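Local coordinates for protein sniffer CG10964-PA (Drosophila melanogaster, PDB 1SNY) that probably catalyses the NADPH-dependent reduction of carbonyl compounds, as a short-chain dehydrogenase/reductase that holds NADP in a Rossmann fold, at residues P48-T53 / N73-E78; D93-T98 / L146-K151; A195-T200 / C214-P219. All blocks are in the same frame, centred on the assembly; numbering follows the deposited sequence.

Contact 1. Residues P48-T53 / N73-E78; sequences PQHLFT and NIHILE
Thr-53 grips the carbonyl of His-75 twice: its N sits 2.7 Å from His-75 O, nearly in line with the C=O bond, while its OG1 donates a longer bond to the same oxygen from above the carbonyl plane. The torsion wedges OG1 between the backbone N and the carbonyl carbon (chi1 62°), which brings it back over the neighbouring strand. Leu-77 N closes on Thr-53 O at 2.8 Å, and further back Leu-51 takes its share, its N bonding to Asn-73 O and its O receiving His-75 N. These bonds pair strands 50-53 and 74-78 in parallel, the two ends of a beta-alpha-beta crossover through helix 62-70 in the Rossmann fold. At the start of the pair the Asn-73 amide reaches across, ND2 to Pro-48 O at 3.1 Å, with the acceptor close to the amide plane. His-50 ND1 and His-75 NE2 share a hydrogen bond of 3.2 Å, their rings meeting rim to rim. The His-75 ring also forms an offset stack with Phe-52, centroids 4.9 Å apart and planes 22° from parallel, and Leu-77 CD1 lies 3.8 Å from Phe-52 CD2. Helix 87-98 covers this aromatic face through Val-97, Thr-98 and Leu-90. On the opposite face Leu-51 CD1 meets Ile-74 CG1 at 4.3 Å, under helices 32-42 and 62-70. The histidine bond needs a proton on just one of its two nitrogens, so a second proton that left both nitrogens protonated would probably break it. The link is therefore likely to favour at least one neutral imidazole, with the Phe-52 stack helping to fix how the His-75 ring is turned.

Contact 2. Residues D93-T98 / L146-K151; sequences DIEGVT and LPLLKK
Leu-148 and Lys-151 carry the second helix across to Ile-94, Glu-95 and Thr-98, joining two neighbouring helices of the Rossmann fold that run in nearly the same direction, 22° apart. The axes of the short segments stay 10.8 Å from each other, so long side chains rather than backbones close the distance. At the start of 146-151, Leu-146 faces elsewhere and packs on Thr-120 of the second subunit. Pro-147 lies at a kink, where the nitrogens of residues 147 and 148 make no bond to the preceding turn. Leu-148 then drives its forked end into the first helix. Leu-148 CD1 presses on Ile-94 CG2 at 3.4 Å, tighter than an ordinary carbon contact; Leu-148 CD2 rests 3.9 Å from Glu-95 CB and 3.8 Å from Thr-98 OG1. That hydroxyl is turned back along its own helix, donating to Ile-94 O at 3.3 Å beside the bond from Thr-98 N, so the buried oxygen next to the leucine methyl is still paired. Leu-149 and Lys-150 turn away, toward Ile-212. One turn beyond Leu-148, Lys-151 runs out extended beyond CG and meets the Glu-95 side chain at about a right angle. Glu-95 has CG anti to its nitrogen (chi1 -169°), which carries the carboxylate toward the lysine, and the salt bridge forms through OE2 to Lys-151 NZ, modelled at a doubtfully short 2.5 Å.

Contact 3. Residues A195-T200 / C214-P219; sequences ALNAAT and CVSLHP. With NAP (NADP nicotinamide-adenine-dinucleotide phosphate), chain B.
Asn-197 and Thr-200 of helix 195-200 lie over Ser-216 of strand 214-217, the helix running nearly antiparallel to the strand (157°) with axes 7.9 Å apart. Ser-216 points its side chain at the helix, and its OG is held between two helix residues one turn apart. Ser-216 OG donates to Asn-197 OD1 at 2.9 Å, approaching 28° away from the plane of that carbonyl, and stands 2.6 Å from Thr-200 OG1. Thr-200 swings OG1 away from its carbonyl carbon and beside its own nitrogen (chi1 -71°), leaving CG2 to press on the strand backbone, 3.6 Å from Val-215 C. The chain of polar atoms runs on into strand 167-171 and just past it: Asn-197 OD1 also bonds Ser-172 OG, and Thr-200 OG1 bonds Asn-170 ND2. A leucine in place of Asn-197 would probably leave the hydroxyls of Ser-216 and Ser-172 without their shared partner in a buried layer. Behind the contact, Ala-195 and Ala-198 pack on Thr-191 and Ser-194 of the second subunit, so helix 187-207 lies between the sheet and the dimer partner. The same helix carries Tyr-189 and Lys-193, which bind NADP. Past the strand the chain enters the cofactor pocket: His-218 meets the nicotinamide with the edge of its imidazole, ND1 3.6 Å from C5N of NADP, and Pro-219 sets CD 3.6 Å from the same carbon. The chemistry is that of a buried helix-sheet seam fastened by hydroxyls and an amide as well as by apolar packing. Such directional bonds are likely to fix how the helix lies on the strand whose end lines the nicotinamide site.

How the contacts relate
The three contacts follow one another along the chain without overlap, all within one short-chain dehydrogenase fold. Contact 1 pairs the outermost strand, 74-78, with strand 50-55; contact 3 lies toward the other border of the same parallel sheet, on strand 213-217. The centres of contacts 1 and 3 are about 23 Å apart, on opposite sides of the chain's centre. Contact 2 joins helices 87-98 and 124-155. Its centre is about 13 Å from that of contact 1, which it touches directly: Val-97 CG1 lies 3.5 Å from His-50 CE1. Contacts 2 and 3 do not touch, their nearest atoms about 8 Å apart. Contacts 1 and 2 stay clear of the cofactor, the Thr-53 side chain about 10 Å from NADP, whereas contact 3 runs into its pocket.

Contact 1. Residues P48-T53 / N73-E78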
loop_
_atom_site.group_PDB
_atom_site.type_symbol
_atom_site.label_atom_id
_atom_site.label_comp_id
_atom_site.label_asym_id
_atom_site.label_seq_id
_atom_site.Cartn_x
_atom_site.Cartn_y
_atom_site.Cartn_z
ATOM N N PRO A 48 -10.696 -29.185 -10.801
ATOM C CA PRO A 48 -10.175 -28.562 -12.024
ATOM C C PRO A 48 -9.439 -29.564 -12.910
ATOM O O PRO A 48 -8.831 -30.510 -12.409
ATOM C CB PRO A 48 -9.239 -27.479 -11.485
ATOM C CG PRO A 48 -9.867 -27.114 -10.167
ATOM C CD PRO A 48 -10.228 -28.466 -9.603
ATOM N N GLN A 49 -9.494 -29.352 -14.223
ATOM C CA GLN A 49 -8.806 -30.227 -15.166
ATOM C C GLN A 49 -7.318 -29.921 -15.114
ATOM O O GLN A 49 -6.480 -30.811 -15.262
ATOM C CB GLN A 49 -9.319 -30.009 -16.596
ATOM C CG GLN A 49 -8.549 -30.807 -17.647
ATOM C CD GLN A 49 -9.180 -30.751 -19.030
ATOM O OE1 GLN A 49 -8.740 -31.444 -19.951
ATOM N NE2 GLN A 49 -10.215 -29.928 -19.185
ATOM N N HIS A 50 -6.994 -28.650 -14.903
ATOM C CA HIS A 50 -5.607 -28.227 -14.827
ATOM C C HIS A 50 -5.414 -27.381 -13.577
ATOM O O HIS A 50 -5.962 -26.279 -13.460
ATOM C CB HIS A 50 -5.225 -27.424 -16.071
ATOM C CG HIS A 50 -5.378 -28.186 -17.350
ATOM N ND1 HIS A 50 -4.681 -29.348 -17.612
ATOM C CD2 HIS A 50 -6.137 -27.945 -18.446
ATOM C CE1 HIS A 50 -5.004 -29.788 -18.816
ATOM N NE2 HIS A 50 -5.885 -28.955 -19.344
ATOM N N LEU A 51 -4.643 -27.918 -12.640
ATOM C CA LEU A 51 -4.365 -27.232 -11.390
ATOM C C LEU A 51 -2.876 -26.908 -11.360
ATOM O O LEU A 51 -2.069 -27.754 -10.980
ATOM C CB LEU A 51 -4.728 -28.142 -10.213
ATOM C CG LEU A 51 -5.109 -27.536 -8.858
ATOM C CD1 LEU A 51 -5.469 -28.661 -7.901
ATOM C CD2 LEU A 51 -3.969 -26.702 -8.295
ATOM N N PHE A 52 -2.512 -25.699 -11.784
ATOM C CA PHE A 52 -1.106 -25.287 -11.775
ATOM C C PHE A 52 -0.719 -24.788 -10.393
ATOM O O PHE A 52 -1.418 -23.963 -9.790
ATOM C CB PHE A 52 -0.836 -24.187 -12.808
ATOM C CG PHE A 52 -1.156 -24.591 -14.214
ATOM C CD1 PHE A 52 -2.463 -24.534 -14.683
ATOM C CD2 PHE A 52 -0.154 -25.062 -15.062
ATOM C CE1 PHE A 52 -2.770 -24.938 -15.977
ATOM C CE2 PHE A 52 -0.454 -25.469 -16.358
ATOM C CZ PHE A 52 -1.762 -25.408 -16.815
ATOM N N THR A 53 0.406 -25.291 -9.899
ATOM C CA THR A 53 0.892 -24.934 -8.578
ATOM C C THR A 53 2.357 -24.551 -8.637
ATOM O O THR A 53 3.171 -25.275 -9.213
ATOM C CB THR A 53 0.761 -26.117 -7.609
ATOM O OG1 THR A 53 1.563 -27.205 -8.085
ATOM C CG2 THR A 53 -0.675 -26.575 -7.517
ATOM N N ASN A 73 -3.959 -34.116 -12.678
ATOM C CA ASN A 73 -4.524 -32.816 -13.023
ATOM C C ASN A 73 -3.672 -31.722 -12.379
ATOM O O ASN A 73 -3.792 -30.542 -12.707
ATOM C CB ASN A 73 -5.988 -32.714 -12.571
ATOM C CG ASN A 73 -6.168 -32.945 -11.083
ATOM O OD1 ASN A 73 -5.567 -33.847 -10.504
ATOM N ND2 ASN A 73 -7.024 -32.142 -10.461
ATOM N N ILE A 74 -2.796 -32.132 -11.468
ATOM C CA ILE A 74 -1.899 -31.203 -10.795
ATOM C C ILE A 74 -0.664 -30.980 -11.664
ATOM O O ILE A 74 -0.093 -31.929 -12.198
ATOM C CB ILE A 74 -1.446 -31.754 -9.416
ATOM C CG1 ILE A 74 -2.646 -31.840 -8.465
ATOM C CG2 ILE A 74 -0.358 -30.866 -8.829
ATOM C CD1 ILE A 74 -2.301 -32.358 -7.071
ATOM N N HIS A 75 -0.270 -29.720 -11.817
ATOM C CA HIS A 75 0.908 -29.361 -12.606
ATOM C C HIS A 75 1.817 -28.517 -11.717
ATOM O O HIS A 75 1.420 -27.445 -11.257
ATOM C CB HIS A 75 0.506 -28.534 -13.831
ATOM C CG HIS A 75 -0.391 -29.256 -14.787
ATOM N ND1 HIS A 75 0.084 -30.131 -15.739
ATOM C CD2 HIS A 75 -1.737 -29.233 -14.937
ATOM C CE1 HIS A 75 -0.929 -30.616 -16.436
ATOM N NE2 HIS A 75 -2.046 -30.087 -15.968
ATOM N N ILE A 76 3.031 -28.995 -11.472
ATOM C CA ILE A 76 3.962 -28.254 -10.637
ATOM C C ILE A 76 4.908 -27.404 -11.476
ATOM O O ILE A 76 5.598 -27.908 -12.359
ATOM C CB ILE A 76 4.793 -29.198 -9.749
ATOM C CG1 ILE A 76 3.856 -30.054 -8.893
ATOM C CG2 ILE A 76 5.732 -28.383 -8.862
ATOM C CD1 ILE A 76 4.573 -31.005 -7.949
ATOM N N LEU A 77 4.923 -26.106 -11.197
ATOM C CA LEU A 77 5.786 -25.168 -11.905
ATOM C C LEU A 77 6.742 -24.590 -10.869
ATOM O O LEU A 77 6.305 -24.101 -9.824
ATOM C CB LEU A 77 4.950 -24.044 -12.528
ATOM C CG LEU A 77 3.795 -24.475 -13.443
ATOM C CD1 LEU A 77 2.933 -23.269 -13.810
ATOM C CD2 LEU A 77 4.351 -25.130 -14.688
ATOM N N GLU A 78 8.042 -24.650 -11.145
ATOM C CA GLU A 78 9.025 -24.133 -10.200
ATOM C C GLU A 78 9.487 -22.737 -10.588
ATOM O O GLU A 78 9.917 -22.501 -11.719
ATOM C CB GLU A 78 10.222 -25.081 -10.099
ATOM C CG GLU A 78 11.224 -24.676 -9.025
ATOM C CD GLU A 78 12.300 -25.721 -8.800
ATOM O OE1 GLU A 78 12.005 -26.758 -8.161
ATOM O OE2 GLU A 78 13.438 -25.505 -9.269
#

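Contact 2. Residues D93-T98 / L146-K151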
loop_
_atom_site.group_PDB
_atom_site.type_symbol
_atom_site.label_atom_id
_atom_site.label_comp_id
_atom_site.label_asym_id
_atom_site.label_seq_id
_atom_site.Cartn_x
_atom_site.Cartn_y
_atom_site.Cartn_z
ATOM N N ASP A 93 4.311 -21.986 -20.517
ATOM C CA ASP A 93 3.996 -23.348 -20.111
ATOM C C ASP A 93 2.498 -23.536 -19.895
ATOM O O ASP A 93 1.935 -24.571 -20.250
ATOM C CB ASP A 93 4.754 -23.715 -18.832
ATOM C CG ASP A 93 6.260 -23.582 -18.986
ATOM O OD1 ASP A 93 6.761 -23.780 -20.112
ATOM O OD2 ASP A 93 6.943 -23.290 -17.981
ATOM N N ILE A 94 1.851 -22.537 -19.311
ATOM C CA ILE A 94 0.421 -22.629 -19.071
ATOM C C ILE A 94 -0.340 -22.673 -20.390
ATOM O O ILE A 94 -1.130 -23.586 -20.629
ATOM C CB ILE A 94 -0.089 -21.433 -18.231
ATOM C CG1 ILE A 94 0.526 -21.489 -16.831
ATOM C CG2 ILE A 94 -1.614 -21.463 -18.141
ATOM C CD1 ILE A 94 0.154 -20.313 -15.938
ATOM N N GLU A 95 -0.089 -21.692 -21.250
ATOM C CA GLU A 95 -0.771 -21.613 -22.536
ATOM C C GLU A 95 -0.621 -22.900 -23.347
ATOM O O GLU A 95 -1.558 -23.332 -24.017
ATOM C CB GLU A 95 -0.242 -20.422 -23.340
ATOM C CG GLU A 95 -1.068 -20.100 -24.577
ATOM C CD GLU A 95 -0.644 -18.803 -25.240
ATOM O OE1 GLU A 95 0.530 -18.699 -25.664
ATOM O OE2 GLU A 95 -1.485 -17.883 -25.337
ATOM N N GLY A 96 0.557 -23.513 -23.280
ATOM C CA GLY A 96 0.781 -24.740 -24.018
ATOM C C GLY A 96 -0.177 -25.834 -23.591
ATOM O O GLY A 96 -0.619 -26.647 -24.407
ATOM N N VAL A 97 -0.516 -25.846 -22.306
ATOM C CA VAL A 97 -1.415 -26.852 -21.766
ATOM C C VAL A 97 -2.891 -26.508 -21.949
ATOM O O VAL A 97 -3.672 -27.342 -22.411
ATOM C CB VAL A 97 -1.136 -27.083 -20.260
ATOM C CG1 VAL A 97 -2.099 -28.112 -19.697
ATOM C CG2 VAL A 97 0.301 -27.542 -20.066
ATOM N N THR A 98 -3.271 -25.282 -21.599
ATOM C CA THR A 98 -4.665 -24.857 -21.709
ATOM C C THR A 98 -5.080 -24.457 -23.120
ATOM O O THR A 98 -6.205 -24.726 -23.541
ATOM C CB THR A 98 -4.957 -23.673 -20.773
ATOM O OG1 THR A 98 -4.164 -22.548 -21.164
ATOM C CG2 THR A 98 -4.630 -24.044 -19.333
ATOM N N LEU A 146 -2.825 -11.900 -17.897
ATOM C CA LEU A 146 -3.949 -11.238 -18.559
ATOM C C LEU A 146 -4.385 -11.877 -19.884
ATOM O O LEU A 146 -5.575 -12.108 -20.103
ATOM C CB LEU A 146 -3.647 -9.747 -18.758
ATOM C CG LEU A 146 -4.868 -8.835 -18.551
ATOM C CD1 LEU A 146 -5.524 -9.138 -17.200
ATOM C CD2 LEU A 146 -4.442 -7.378 -18.595
ATOM N N PRO A 147 -3.433 -12.174 -20.786
ATOM C CA PRO A 147 -3.837 -12.788 -22.056
ATOM C C PRO A 147 -4.612 -14.089 -21.839
ATOM O O PRO A 147 -5.651 -14.319 -22.471
ATOM C CB PRO A 147 -2.501 -13.006 -22.769
ATOM C CG PRO A 147 -1.688 -11.831 -22.293
ATOM C CD PRO A 147 -2.004 -11.809 -20.809
ATOM N N LEU A 148 -4.109 -14.928 -20.939
ATOM C CA LEU A 148 -4.749 -16.202 -20.625
ATOM C C LEU A 148 -6.119 -16.006 -19.970
ATOM O O LEU A 148 -7.068 -16.736 -20.264
ATOM C CB LEU A 148 -3.862 -17.019 -19.686
ATOM C CG LEU A 148 -2.662 -17.718 -20.343
ATOM C CD1 LEU A 148 -1.708 -18.227 -19.292
ATOM C CD2 LEU A 148 -3.163 -18.860 -21.205
ATOM N N LEU A 149 -6.211 -15.032 -19.072
ATOM C CA LEU A 149 -7.465 -14.758 -18.372
ATOM C C LEU A 149 -8.533 -14.235 -19.328
ATOM O O LEU A 149 -9.718 -14.544 -19.184
ATOM C CB LEU A 149 -7.225 -13.752 -17.231
ATOM C CG LEU A 149 -6.443 -14.255 -16.007
ATOM C CD1 LEU A 149 -6.022 -13.071 -15.155
ATOM C CD2 LEU A 149 -7.305 -15.239 -15.191
ATOM N N LYS A 150 -8.118 -13.443 -20.308
ATOM C CA LYS A 150 -9.058 -12.896 -21.272
ATOM C C LYS A 150 -9.549 -13.976 -22.224
ATOM O O LYS A 150 -10.706 -13.953 -22.647
ATOM C CB LYS A 150 -8.415 -11.751 -22.060
ATOM C CG LYS A 150 -8.173 -10.516 -21.225
ATOM C CD LYS A 150 -7.460 -9.436 -22.020
ATOM C CE LYS A 150 -7.239 -8.182 -21.179
ATOM N NZ LYS A 150 -6.394 -7.188 -21.899
ATOM N N LYS A 151 -8.673 -14.915 -22.572
ATOM C CA LYS A 151 -9.079 -15.995 -23.466
ATOM C C LYS A 151 -10.131 -16.839 -22.758
ATOM O O LYS A 151 -11.132 -17.237 -23.360
ATOM C CB LYS A 151 -7.882 -16.870 -23.842
ATOM C CG LYS A 151 -6.893 -16.185 -24.763
ATOM C CD LYS A 151 -5.754 -17.110 -25.148
ATOM C CE LYS A 151 -4.773 -16.404 -26.067
ATOM N NZ LYS A 151 -3.633 -17.287 -26.428
#

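Contact 3. Residues A195-T200 / C214-P219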
loop_
_atom_site.group_PDB
_atom_site.type_symbol
_atom_site.label_atom_id
_atom_site.label_comp_id
_atom_site.label_asym_id
_atom_site.label_seq_id
_atom_site.Cartn_x
_atom_site.Cartn_y
_atom_site.Cartn_z
ATOM N N ALA A 195 -2.016 -2.131 0.168
ATOM C CA ALA A 195 -1.625 -1.797 -1.193
ATOM C C ALA A 195 -2.195 -2.834 -2.166
ATOM O O ALA A 195 -2.630 -2.486 -3.261
ATOM C CB ALA A 195 -0.082 -1.748 -1.313
ATOM N N LEU A 196 -2.166 -4.108 -1.777
ATOM C CA LEU A 196 -2.705 -5.179 -2.617
ATOM C C LEU A 196 -4.192 -4.913 -2.832
ATOM O O LEU A 196 -4.705 -5.077 -3.928
ATOM C CB LEU A 196 -2.527 -6.537 -1.937
ATOM C CG LEU A 196 -3.058 -7.768 -2.676
ATOM C CD1 LEU A 196 -2.325 -7.929 -4.006
ATOM C CD2 LEU A 196 -2.897 -8.997 -1.792
ATOM N N ASN A 197 -4.878 -4.488 -1.775
ATOM C CA ASN A 197 -6.306 -4.192 -1.894
ATOM C C ASN A 197 -6.580 -3.093 -2.917
ATOM O O ASN A 197 -7.511 -3.209 -3.718
ATOM C CB ASN A 197 -6.887 -3.787 -0.540
ATOM C CG ASN A 197 -7.076 -4.974 0.390
ATOM O OD1 ASN A 197 -6.992 -6.132 -0.033
ATOM N ND2 ASN A 197 -7.341 -4.693 1.663
ATOM N N ALA A 198 -5.792 -2.024 -2.887
ATOM C CA ALA A 198 -5.964 -0.931 -3.838
ATOM C C ALA A 198 -5.740 -1.465 -5.262
ATOM O O ALA A 198 -6.380 -1.026 -6.217
ATOM C CB ALA A 198 -4.979 0.218 -3.513
ATOM N N ALA A 199 -4.821 -2.412 -5.408
ATOM C CA ALA A 199 -4.566 -3.007 -6.718
ATOM C C ALA A 199 -5.782 -3.842 -7.136
ATOM O O ALA A 199 -6.194 -3.855 -8.296
ATOM C CB ALA A 199 -3.314 -3.891 -6.649
ATOM N N THR A 200 -6.357 -4.548 -6.176
ATOM C CA THR A 200 -7.537 -5.357 -6.456
ATOM C C THR A 200 -8.666 -4.480 -7.005
ATOM O O THR A 200 -9.337 -4.847 -7.975
ATOM C CB THR A 200 -8.031 -6.062 -5.185
ATOM O OG1 THR A 200 -7.115 -7.107 -4.828
ATOM C CG2 THR A 200 -9.425 -6.645 -5.407
ATOM N N CYS A 214 -12.130 -9.627 -9.963
ATOM C CA CYS A 214 -10.969 -9.497 -9.090
ATOM C C CYS A 214 -11.444 -9.169 -7.692
ATOM O O CYS A 214 -12.224 -8.231 -7.488
ATOM C CB CYS A 214 -9.998 -8.414 -9.565
ATOM S SG CYS A 214 -8.463 -8.410 -8.572
ATOM N N VAL A 215 -10.990 -9.953 -6.726
ATOM C CA VAL A 215 -11.389 -9.730 -5.353
ATOM C C VAL A 215 -10.242 -10.019 -4.414
ATOM O O VAL A 215 -9.377 -10.848 -4.710
ATOM C CB VAL A 215 -12.563 -10.663 -4.936
ATOM C CG1 VAL A 215 -13.731 -10.532 -5.915
ATOM C CG2 VAL A 215 -12.076 -12.101 -4.875
ATOM N N SER A 216 -10.228 -9.313 -3.289
ATOM C CA SER A 216 -9.234 -9.555 -2.259
ATOM C C SER A 216 -9.966 -10.429 -1.257
ATOM O O SER A 216 -11.146 -10.199 -0.970
ATOM C CB SER A 216 -8.811 -8.259 -1.570
ATOM O OG SER A 216 -7.922 -7.519 -2.382
ATOM N N LEU A 217 -9.283 -11.425 -0.720
ATOM C CA LEU A 217 -9.934 -12.302 0.229
ATOM C C LEU A 217 -9.069 -12.580 1.447
ATOM O O LEU A 217 -7.886 -12.896 1.338
ATOM C CB LEU A 217 -10.333 -13.617 -0.472
ATOM C CG LEU A 217 -11.132 -14.660 0.322
ATOM C CD1 LEU A 217 -12.051 -15.421 -0.624
ATOM C CD2 LEU A 217 -10.196 -15.612 1.047
ATOM N N HIS A 218 -9.677 -12.424 2.616
ATOM C CA HIS A 218 -9.019 -12.690 3.885
ATOM C C HIS A 218 -9.443 -14.110 4.226
ATOM O O HIS A 218 -10.634 -14.400 4.311
ATOM C CB HIS A 218 -9.517 -11.714 4.956
ATOM C CG HIS A 218 -9.108 -12.083 6.347
ATOM N ND1 HIS A 218 -7.790 -12.204 6.730
ATOM C CD2 HIS A 218 -9.846 -12.365 7.449
ATOM C CE1 HIS A 218 -7.732 -12.545 8.005
ATOM N NE2 HIS A 218 -8.966 -12.650 8.465
ATOM N N PRO A 219 -8.474 -15.017 4.408
ATOM C CA PRO A 219 -8.747 -16.416 4.730
ATOM C C PRO A 219 -9.089 -16.643 6.195
ATOM O O PRO A 219 -9.234 -17.783 6.635
ATOM C CB PRO A 219 -7.445 -17.102 4.338
ATOM C CG PRO A 219 -6.427 -16.080 4.779
ATOM C CD PRO A 219 -7.022 -14.786 4.271
HETATM P PA NAP B . 3.044 -19.464 4.817
HETATM O O1A NAP B . 4.193 -18.768 5.243
HETATM O O2A NAP B . 2.575 -20.800 5.354
HETATM O O5B NAP B . 3.099 -19.670 3.232
HETATM C C5B NAP B . 3.562 -18.585 2.386
HETATM C C4B NAP B . 3.679 -19.308 1.007
HETATM O O4B NAP B . 4.142 -18.269 0.025
HETATM C C3B NAP B . 4.787 -20.405 0.922
HETATM O O3B NAP B . 4.294 -21.423 0.037
HETATM C C2B NAP B . 5.978 -19.639 0.386
HETATM O O2B NAP B . 7.010 -20.408 -0.219
HETATM C C1B NAP B . 5.321 -18.675 -0.627
HETATM N N9A NAP B . 6.248 -17.596 -0.924
HETATM C C8A NAP B . 6.786 -16.590 -0.145
HETATM N N7A NAP B . 7.624 -15.792 -0.796
HETATM C C5A NAP B . 7.628 -16.315 -2.080
HETATM C C6A NAP B . 8.332 -15.901 -3.225
HETATM N N6A NAP B . 9.195 -14.858 -3.325
HETATM N N1A NAP B . 8.125 -16.642 -4.404
HETATM C C2A NAP B . 7.255 -17.746 -4.426
HETATM N N3A NAP B . 6.554 -18.177 -3.309
HETATM C C4A NAP B . 6.773 -17.430 -2.162
HETATM O O3 NAP B . 1.789 -18.518 4.975
HETATM P PN NAP B . 0.247 -18.716 4.722
HETATM O O1N NAP B . -0.502 -18.572 5.981
HETATM O O2N NAP B . 0.101 -20.010 4.001
HETATM O O5D NAP B . -0.100 -17.464 3.817
HETATM C C5D NAP B . -0.882 -17.639 2.585
HETATM C C4D NAP B . -1.432 -16.283 2.181
HETATM O O4D NAP B . -2.513 -15.908 3.073
HETATM C C3D NAP B . -0.423 -15.091 2.243
HETATM O O3D NAP B . -0.598 -14.211 1.106
HETATM C C2D NAP B . -0.758 -14.441 3.577
HETATM O O2D NAP B . -0.340 -13.097 3.670
HETATM C C1D NAP B . -2.232 -14.583 3.634
HETATM N N1N NAP B . -2.861 -14.632 4.973
HETATM C C2N NAP B . -2.609 -15.630 5.968
HETATM C C3N NAP B . -3.299 -15.519 7.185
HETATM C C7N NAP B . -3.069 -16.562 8.287
HETATM O O7N NAP B . -3.700 -16.408 9.317
HETATM N N7N NAP B . -2.240 -17.556 8.117
HETATM C C4N NAP B . -4.246 -14.424 7.434
HETATM C C5N NAP B . -4.452 -13.468 6.409
HETATM C C6N NAP B . -3.766 -13.556 5.170
HETATM P P2B NAP B . 8.305 -20.984 0.611
HETATM O O1X NAP B . 7.808 -22.239 1.334
HETATM O O2X NAP B . 9.253 -21.268 -0.506
HETATM O O3X NAP B . 8.736 -19.903 1.591
#